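Local coordinates for hemerythrin HHE cation binding domain protein (Mycobacterium kansasii, PDB 6TYJ) that binds zinc and iron ions within a helical bundle of the hemerythrin HHE type, though its physiological role is not established, at residues A33-S37 against E38-A42; I84-L87 against S88-L91; L91-P94 against Q95-G99; Q149-G152 against S153-K157. All blocks are in the same frame, centred on the assembly; numbering follows the deposited sequence. Where two conformers were deposited one is given.

Contact 1 (A33-S37 against E38-A42); sequences APVNS and EERHA
Arg40 runs its aliphatic chain past the carbonyl oxygens of Pro34 and Ala33, CD lying 3.4 Å from Pro34 O, and one face of its guanidinium is met by the methyl CG2 of Val35. The setting is the loop between helices 12-32 and 38-65 of the hemerythrin-type bundle: Pro34 to Ser37 form a type II beta turn, and Ser37 is the N-cap of the second helix. With CG anti to the backbone N (chi1 -161°) and the chain extended to NE, Arg40 brings NH1 to Ala33 O at 2.9 Å, the oxygen lying in the guanidinium plane. Val35 CG2 sits 3.8 Å from Arg40 NH1, offset toward the rim. Beyond the loop, NE bonds to Tyr100 OH and Trp104 makes a cation-pi contact with the arginine; a long side chain with several N-H donors suits a buried place beside loop carbonyls. Ala33, small enough to fit, sets its methyl 3.8 Å from Arg40 CB.

Ser37 does the capping. Its OG accepts from Arg40 N at 3.1 Å and donates to Pro34 O at 2.6 Å, the carbonyl that also closes the turn by accepting from Ser37 N. The one hydroxyl thus links turn and helix, and serine's short side chain keeps it close to the backbone. Proline fits the first position of the turn, where its carbonyl is the acceptor and no amide N-H is used. Asn36 takes the positive phi that a type II turn demands at its third position, a conformation asparagine tolerates well. Its amide plane stands 73° from the His41 ring, and His41 NE2 donates to Asn36 OD1 at 2.7 Å (N-H...O angle 158°), with the oxygen in the plane of the imidazole.

Contact 2 (I84-L87 against S88-L91); sequences IDQL and SVLL
The backbone is regular alpha-helix, and each amide from Ser88 to Leu91 donates to the carbonyl four residues earlier, at 2.9 Å for Leu90 N to Gln86 O and a longer 3.3 Å for Val89 N to Asp85 O. Leu87 carries most of the side-chain contact. Its CG stands anti to the backbone N (chi1 176°), which carries CD1 along the helix to within 4.0 Å of Leu91 CG, one turn on; the two leucines cross at a slant. Leu91 takes the other common rotamer, CG anti to its carbonyl carbon (chi1 -61°), and that CG lies 3.2 Å from Leu87 O, the oxygen that accepts from its own amide. Leu90 adds CD2 at 4.2 Å from Leu87 CD1, so Leu87 touches both of the other leucines.

On another flank, Gln86 bends at chi2 (68°) and brings NE2 to 4.2 Å from Val89 CB, a loose contact of the amide nitrogen with the valine; the polar amide suits a partly exposed flank. Ser88, compact and polar, sets OG 3.3 Å from Ile84 O.

The leucines meet Phe44 of helix 38-65, while Leu87 also reaches Phe107 of helix 100-121; Leu91 touches helix 163-168 as well. Ile84 is one turn beyond the zinc ligand His80. Leucines at i, i+3 and i+4, with exposed Asp85 and partly exposed Gln86 and Ser88 on the other flanks, mark an amphipathic helix of a hemerythrin-like bundle.

Contact 3 (L91-P94 against Q95-G99); sequences LRTP and QSEPG
Glu97 folds back over Pro94, and the van der Waals contacts come first: Pro94 CD lies 3.6 Å from Glu97 CD, the proline ring meeting the carboxylate end of the chain. Thr93 approaches from beside it, its methyl CG2 standing 3.7 Å from Glu97 CB and 3.9 Å from Gly99 C. A chi1 of -57° puts Thr93 OG1 anti to the carbonyl carbon and CG2 anti to the backbone N, so the methyl faces Glu97 and the hydroxyl a bound water.

Among backbone bonds, Glu97 N donates to Pro94 O at 2.9 Å, approaching from above the carbonyl plane. It closes a type I beta turn from Pro94 to Glu97 in the loop joining helices 70-91 and 100-121 of the bundle, with Gly99 as N-cap of the latter. Proline, lacking an amide proton, loses nothing as the turn's first residue, where only its carbonyl is needed.

Water-mediated bonds join the two ends. The water donates to Arg92 O and to Glu97 OE1 (3.1 Å) and accepts from Thr93 OG1 at 3.0 Å, so the carboxylate is tied to the chain before the turn. Gln95 points elsewhere: its OE1 accepts from Asn36 N in the neighbouring loop.

Contact 4 (Q149-G152 against S153-K157); sequences QYRG and SALYK
Ser153 and Tyr150 meet where the serine hydroxyl turns back along helix 133-161: OG lies 3.1 Å from Tyr150 O. Its chi1 of 56° places OG between the backbone N and the carbonyl carbon, facing the preceding turn. This holds for one of two conformers of the serine, so the hydroxyl's contacts are tentative. Which acceptor takes its proton is not settled either, since a water also stands 3.1 Å from Ser153 OG; the same water accepts from Gln149 NE2 at 2.9 Å and lies at the edge of the Tyr150 ring, in its plane. Tyr150 O already receives Ala154 N at 2.8 Å, and the small Ala154 CB stands 3.2 Å from that oxygen, a close fit for a buried methyl that also touches Asp52 of helix 38-65.

The longer side chains diverge. Tyr150 heads away from the following turn to pack on Ile53 and Arg56, its OH bonding to Arg146. Arg151 CG comes within 4.2 Å of Leu155 CD1, and farther out Arg151 NH2 forms a salt bridge with Glu50 OE1. The leucine, with CG anti to its carbonyl carbon, sets CG 3.2 Å from Arg151 O and reaches Ile49. Gly152 contributes only backbone, its O accepting from Tyr156 N.

Chemically, then, Ala154, Leu155, the Tyr150 ring and the Arg151 guanidinium face helix 38-65, while within the helix the serine and its water may add polar links around carbonyls that the main-chain bonds already serve.

Contacts 1 and 3 are the two neighbouring loops at one end of the helical bundle, with centres 12 Å apart, and they touch directly: Asn36 N lies 2.8 Å from Gln95 OE1, probably a hydrogen bond, and Arg40 CD is 3.4 Å from that same oxygen. Contact 2 leads into contact 3 through the shared Leu91. Contact 4 stands apart on helix 133-161, its nearest atoms about 9 Å from contact 1 and about 13 Å from contact 3. As for the metals, the side chain of Ile84 in contact 2 comes about 6 Å from a zinc ion, that of Glu39 in contact 1 about 6 Å from a zinc, and that of Tyr150 in contact 4 about 11 Å from one.

Contact 1 (A33-S37 against E38-A42)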
# COMPACT_ATOMS: atom_id res chain seq x y z
N ALA A 33 9.32 -2.77 17.30
CA ALA A 33 10.54 -3.55 17.32
C ALA A 33 11.76 -2.64 17.50
O ALA A 33 11.72 -1.46 17.13
CB ALA A 33 10.66 -4.35 16.02
N PRO A 34 12.82 -3.14 18.12
CA PRO A 34 13.98 -2.28 18.38
C PRO A 34 14.62 -1.84 17.07
O PRO A 34 14.63 -2.58 16.08
CB PRO A 34 14.92 -3.20 19.18
CG PRO A 34 14.01 -4.22 19.83
CD PRO A 34 12.92 -4.46 18.76
N VAL A 35 15.15 -0.61 17.06
CA VAL A 35 15.74 -0.05 15.85
C VAL A 35 16.96 -0.86 15.45
O VAL A 35 17.82 -1.18 16.28
CB VAL A 35 16.08 1.44 16.04
CG1 VAL A 35 16.88 1.95 14.85
CG2 VAL A 35 14.81 2.25 16.09
N ASN A 36 17.00 -1.27 14.17
CA ASN A 36 18.09 -2.03 13.57
C ASN A 36 18.11 -3.49 14.00
O ASN A 36 19.08 -4.20 13.72
CB ASN A 36 19.46 -1.37 13.83
CG ASN A 36 20.50 -1.71 12.75
OD1 ASN A 36 20.15 -2.03 11.60
ND2 ASN A 36 21.77 -1.65 13.11
N SER A 37 17.05 -3.97 14.65
CA SER A 37 16.94 -5.37 15.03
C SER A 37 16.62 -6.23 13.82
O SER A 37 16.07 -5.75 12.83
CB SER A 37 15.86 -5.57 16.10
OG SER A 37 14.56 -5.17 15.66
N GLU A 38 17.02 -7.50 13.90
CA GLU A 38 16.64 -8.50 12.88
C GLU A 38 15.14 -8.49 12.63
O GLU A 38 14.68 -8.57 11.48
CB GLU A 38 17.07 -9.89 13.35
CG GLU A 38 18.55 -10.06 13.58
CD GLU A 38 18.90 -11.27 14.45
OE1 GLU A 38 18.02 -11.86 15.11
OE2 GLU A 38 20.09 -11.61 14.49
N GLU A 39 14.36 -8.44 13.71
CA GLU A 39 12.91 -8.45 13.63
C GLU A 39 12.40 -7.24 12.85
O GLU A 39 11.54 -7.38 11.98
CB GLU A 39 12.31 -8.48 15.04
CG GLU A 39 10.81 -8.49 15.03
CD GLU A 39 10.16 -8.28 16.40
OE1 GLU A 39 10.90 -8.15 17.41
OE2 GLU A 39 8.91 -8.24 16.46
N ARG A 40 12.94 -6.06 13.14
CA ARG A 40 12.45 -4.86 12.47
C ARG A 40 12.79 -4.89 10.98
O ARG A 40 11.99 -4.44 10.15
CB ARG A 40 13.02 -3.59 13.11
CG ARG A 40 12.20 -2.34 12.75
CD ARG A 40 12.64 -1.18 13.65
NE ARG A 40 12.07 0.08 13.21
CZ ARG A 40 11.50 0.96 14.01
NH1 ARG A 40 11.40 0.73 15.32
NH2 ARG A 40 11.01 2.08 13.50
N HIS A 41 13.98 -5.38 10.63
CA HIS A 41 14.34 -5.46 9.21
C HIS A 41 13.43 -6.40 8.45
O HIS A 41 13.01 -6.09 7.32
CB HIS A 41 15.80 -5.90 9.05
CG HIS A 41 16.80 -4.82 9.38
ND1 HIS A 41 16.96 -3.70 8.60
CD2 HIS A 41 17.70 -4.71 10.39
CE1 HIS A 41 17.92 -2.94 9.12
NE2 HIS A 41 18.39 -3.54 10.19
N ALA A 42 13.13 -7.58 9.02
CA ALA A 42 12.23 -8.51 8.33
C ALA A 42 10.85 -7.92 8.20
O ALA A 42 10.24 -7.99 7.13
CB ALA A 42 12.16 -9.85 9.06

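Contact 2 (I84-L87 against S88-L91)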
# COMPACT_ATOMS: atom_id res chain seq x y z
N ILE A 84 5.49 7.04 -2.20
CA ILE A 84 6.72 6.53 -2.83
C ILE A 84 7.88 7.51 -2.63
O ILE A 84 9.01 7.10 -2.34
CB ILE A 84 6.46 6.22 -4.32
CG1 ILE A 84 5.47 5.06 -4.48
CG2 ILE A 84 7.76 5.88 -5.02
CD1 ILE A 84 4.97 4.90 -5.92
N ASP A 85 7.61 8.81 -2.74
CA ASP A 85 8.66 9.81 -2.55
C ASP A 85 9.17 9.78 -1.12
O ASP A 85 10.38 9.95 -0.88
CB ASP A 85 8.13 11.21 -2.88
CG ASP A 85 8.25 11.55 -4.35
OD1 ASP A 85 8.62 10.66 -5.14
OD2 ASP A 85 7.97 12.72 -4.71
N GLN A 86 8.28 9.59 -0.15
CA GLN A 86 8.73 9.55 1.23
C GLN A 86 9.51 8.27 1.51
O GLN A 86 10.44 8.27 2.31
CB GLN A 86 7.55 9.67 2.19
CG GLN A 86 7.93 9.93 3.64
CD GLN A 86 8.55 11.30 3.87
OE1 GLN A 86 8.03 12.33 3.40
NE2 GLN A 86 9.65 11.33 4.60
N LEU A 87 9.10 7.16 0.88
CA LEU A 87 9.85 5.93 1.04
C LEU A 87 11.27 6.09 0.55
O LEU A 87 12.22 5.58 1.16
CB LEU A 87 9.14 4.78 0.30
CG LEU A 87 9.89 3.45 0.33
CD1 LEU A 87 10.13 2.94 1.74
CD2 LEU A 87 9.14 2.40 -0.52
N SER A 88 11.45 6.83 -0.56
CA SER A 88 12.81 7.09 -1.06
C SER A 88 13.65 7.85 -0.03
O SER A 88 14.84 7.56 0.14
CB SER A 88 12.75 7.86 -2.38
OG SER A 88 12.13 7.05 -3.36
N VAL A 89 13.05 8.83 0.64
CA VAL A 89 13.78 9.55 1.68
C VAL A 89 14.12 8.61 2.83
O VAL A 89 15.24 8.66 3.37
CB VAL A 89 12.98 10.77 2.15
CG1 VAL A 89 13.75 11.50 3.26
CG2 VAL A 89 12.72 11.71 0.99
N LEU A 90 13.17 7.77 3.23
CA LEU A 90 13.38 6.85 4.35
C LEU A 90 14.57 5.94 4.09
O LEU A 90 15.43 5.75 4.95
CB LEU A 90 12.12 6.02 4.60
CG LEU A 90 12.26 4.88 5.62
CD1 LEU A 90 12.67 5.44 7.00
CD2 LEU A 90 10.95 4.15 5.72
N LEU A 91 14.63 5.37 2.89
CA LEU A 91 15.70 4.44 2.56
C LEU A 91 17.06 5.09 2.49
O LEU A 91 18.07 4.37 2.50
CB LEU A 91 15.38 3.75 1.23
CG LEU A 91 14.08 2.94 1.24
CD1 LEU A 91 13.76 2.41 -0.13
CD2 LEU A 91 14.19 1.80 2.26

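Contact 3 (L91-P94 against Q95-G99)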
# COMPACT_ATOMS: atom_id res chain seq x y z
N LEU A 91 14.63 5.37 2.89
CA LEU A 91 15.70 4.44 2.56
C LEU A 91 17.06 5.09 2.49
O LEU A 91 18.07 4.37 2.50
CB LEU A 91 15.38 3.75 1.23
CG LEU A 91 14.08 2.94 1.24
CD1 LEU A 91 13.76 2.41 -0.13
CD2 LEU A 91 14.19 1.80 2.26
N ARG A 92 17.15 6.42 2.45
CA ARG A 92 18.48 7.03 2.51
C ARG A 92 19.02 7.18 3.94
O ARG A 92 20.17 7.62 4.10
CB ARG A 92 18.46 8.38 1.80
CG ARG A 92 18.29 8.23 0.29
CD ARG A 92 18.63 9.51 -0.44
NE ARG A 92 17.55 10.50 -0.34
CZ ARG A 92 16.53 10.57 -1.19
NH1 ARG A 92 15.60 11.50 -1.02
NH2 ARG A 92 16.44 9.72 -2.21
N THR A 93 18.23 6.84 4.96
CA THR A 93 18.71 6.76 6.34
C THR A 93 18.54 5.33 6.85
O THR A 93 17.44 4.94 7.27
CB THR A 93 17.98 7.76 7.24
OG1 THR A 93 18.14 9.09 6.72
CG2 THR A 93 18.55 7.73 8.68
N PRO A 94 19.60 4.52 6.86
CA PRO A 94 19.51 3.16 7.43
C PRO A 94 19.22 3.20 8.92
O PRO A 94 19.46 4.21 9.60
CB PRO A 94 20.90 2.57 7.18
CG PRO A 94 21.55 3.47 6.17
CD PRO A 94 20.94 4.82 6.35
N GLN A 95 18.76 2.06 9.44
CA GLN A 95 18.33 1.97 10.83
C GLN A 95 19.48 2.16 11.80
O GLN A 95 19.24 2.51 12.96
CB GLN A 95 17.64 0.63 11.09
CG GLN A 95 16.36 0.45 10.23
CD GLN A 95 15.49 -0.70 10.68
OE1 GLN A 95 15.50 -1.10 11.84
NE2 GLN A 95 14.72 -1.26 9.74
N SER A 96 20.71 1.98 11.36
CA SER A 96 21.85 2.21 12.25
C SER A 96 22.12 3.70 12.47
O SER A 96 22.88 4.05 13.39
CB SER A 96 23.09 1.55 11.68
OG SER A 96 23.35 2.05 10.39
N GLU A 97 21.51 4.60 11.64
CA GLU A 97 21.88 6.01 11.72
C GLU A 97 21.00 6.76 12.73
O GLU A 97 19.84 6.42 12.93
CB GLU A 97 21.73 6.67 10.35
CG GLU A 97 22.75 6.18 9.35
CD GLU A 97 22.98 7.15 8.20
OE1 GLU A 97 22.15 8.06 7.99
OE2 GLU A 97 24.01 7.00 7.51
N PRO A 98 21.56 7.80 13.37
CA PRO A 98 20.80 8.49 14.43
C PRO A 98 19.44 9.03 14.02
O PRO A 98 18.47 8.86 14.77
CB PRO A 98 21.77 9.60 14.86
CG PRO A 98 23.14 9.01 14.64
CD PRO A 98 22.97 8.21 13.33
N GLY A 99 19.32 9.67 12.87
CA GLY A 99 18.01 10.19 12.50
C GLY A 99 17.00 9.20 11.92
O GLY A 99 16.01 9.63 11.30
O HOH W 1 20.91 10.07 6.02

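Contact 4 (Q149-G152 against S153-K157)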
# COMPACT_ATOMS: atom_id res chain seq x y z
N GLN A 149 -1.44 -13.16 -6.88
CA GLN A 149 -0.49 -13.16 -7.99
C GLN A 149 0.60 -12.11 -7.79
O GLN A 149 1.79 -12.38 -7.98
CB GLN A 149 -1.25 -12.92 -9.29
CG GLN A 149 -0.36 -12.69 -10.49
CD GLN A 149 -1.15 -12.00 -11.58
OE1 GLN A 149 -2.27 -12.41 -11.90
NE2 GLN A 149 -0.59 -10.94 -12.13
N TYR A 150 0.20 -10.89 -7.39
CA TYR A 150 1.20 -9.84 -7.21
C TYR A 150 2.11 -10.14 -6.03
O TYR A 150 3.30 -9.79 -6.05
CB TYR A 150 0.51 -8.49 -6.99
CG TYR A 150 -0.14 -7.88 -8.21
CD1 TYR A 150 0.12 -8.34 -9.48
CD2 TYR A 150 -0.98 -6.78 -8.06
CE1 TYR A 150 -0.48 -7.76 -10.59
CE2 TYR A 150 -1.58 -6.18 -9.14
CZ TYR A 150 -1.33 -6.69 -10.40
OH TYR A 150 -1.95 -6.11 -11.51
N ARG A 151 1.59 -10.78 -4.98
CA ARG A 151 2.49 -11.13 -3.89
C ARG A 151 3.53 -12.15 -4.34
O ARG A 151 4.70 -12.06 -3.95
CB ARG A 151 1.70 -11.63 -2.68
CG ARG A 151 2.61 -11.76 -1.45
CD ARG A 151 1.87 -12.20 -0.19
NE ARG A 151 0.93 -11.22 0.35
CZ ARG A 151 -0.40 -11.29 0.24
NH1 ARG A 151 -0.98 -12.30 -0.41
NH2 ARG A 151 -1.14 -10.35 0.80
N GLY A 152 3.12 -13.10 -5.19
CA GLY A 152 4.09 -14.04 -5.73
C GLY A 152 5.19 -13.36 -6.51
O GLY A 152 6.37 -13.68 -6.34
N SER A 153 4.83 -12.42 -7.40
CA SER A 153 5.87 -11.76 -8.17
C SER A 153 6.69 -10.80 -7.31
O SER A 153 7.90 -10.68 -7.54
CB SER A 153 5.26 -11.05 -9.39
OG SER A 153 4.25 -10.13 -9.03
N ALA A 154 6.08 -10.16 -6.31
CA ALA A 154 6.84 -9.31 -5.40
C ALA A 154 7.88 -10.13 -4.66
O ALA A 154 9.05 -9.73 -4.56
CB ALA A 154 5.86 -8.61 -4.46
N LEU A 155 7.49 -11.30 -4.16
CA LEU A 155 8.43 -12.18 -3.46
C LEU A 155 9.54 -12.64 -4.38
O LEU A 155 10.71 -12.66 -3.99
CB LEU A 155 7.70 -13.40 -2.91
CG LEU A 155 6.78 -13.11 -1.73
CD1 LEU A 155 5.95 -14.33 -1.46
CD2 LEU A 155 7.66 -12.76 -0.56
N TYR A 156 9.18 -13.04 -5.60
CA TYR A 156 10.19 -13.42 -6.59
C TYR A 156 11.22 -12.31 -6.76
O TYR A 156 12.43 -12.57 -6.78
CB TYR A 156 9.51 -13.75 -7.92
CG TYR A 156 10.44 -14.16 -9.04
CD1 TYR A 156 10.86 -15.48 -9.19
CD2 TYR A 156 10.88 -13.23 -9.96
CE1 TYR A 156 11.69 -15.85 -10.25
CE2 TYR A 156 11.71 -13.58 -11.01
CZ TYR A 156 12.11 -14.90 -11.15
OH TYR A 156 12.94 -15.24 -12.20
N LYS A 157 10.76 -11.07 -6.88
CA LYS A 157 11.68 -9.94 -6.98
C LYS A 157 12.57 -9.83 -5.75
O LYS A 157 13.79 -9.70 -5.85
CB LYS A 157 10.91 -8.64 -7.19
CG LYS A 157 10.16 -8.58 -8.49
CD LYS A 157 9.34 -7.31 -8.54
CE LYS A 157 8.52 -7.25 -9.80
NZ LYS A 157 7.52 -6.15 -9.73
O HOH W 2 2.13 -10.42 -11.30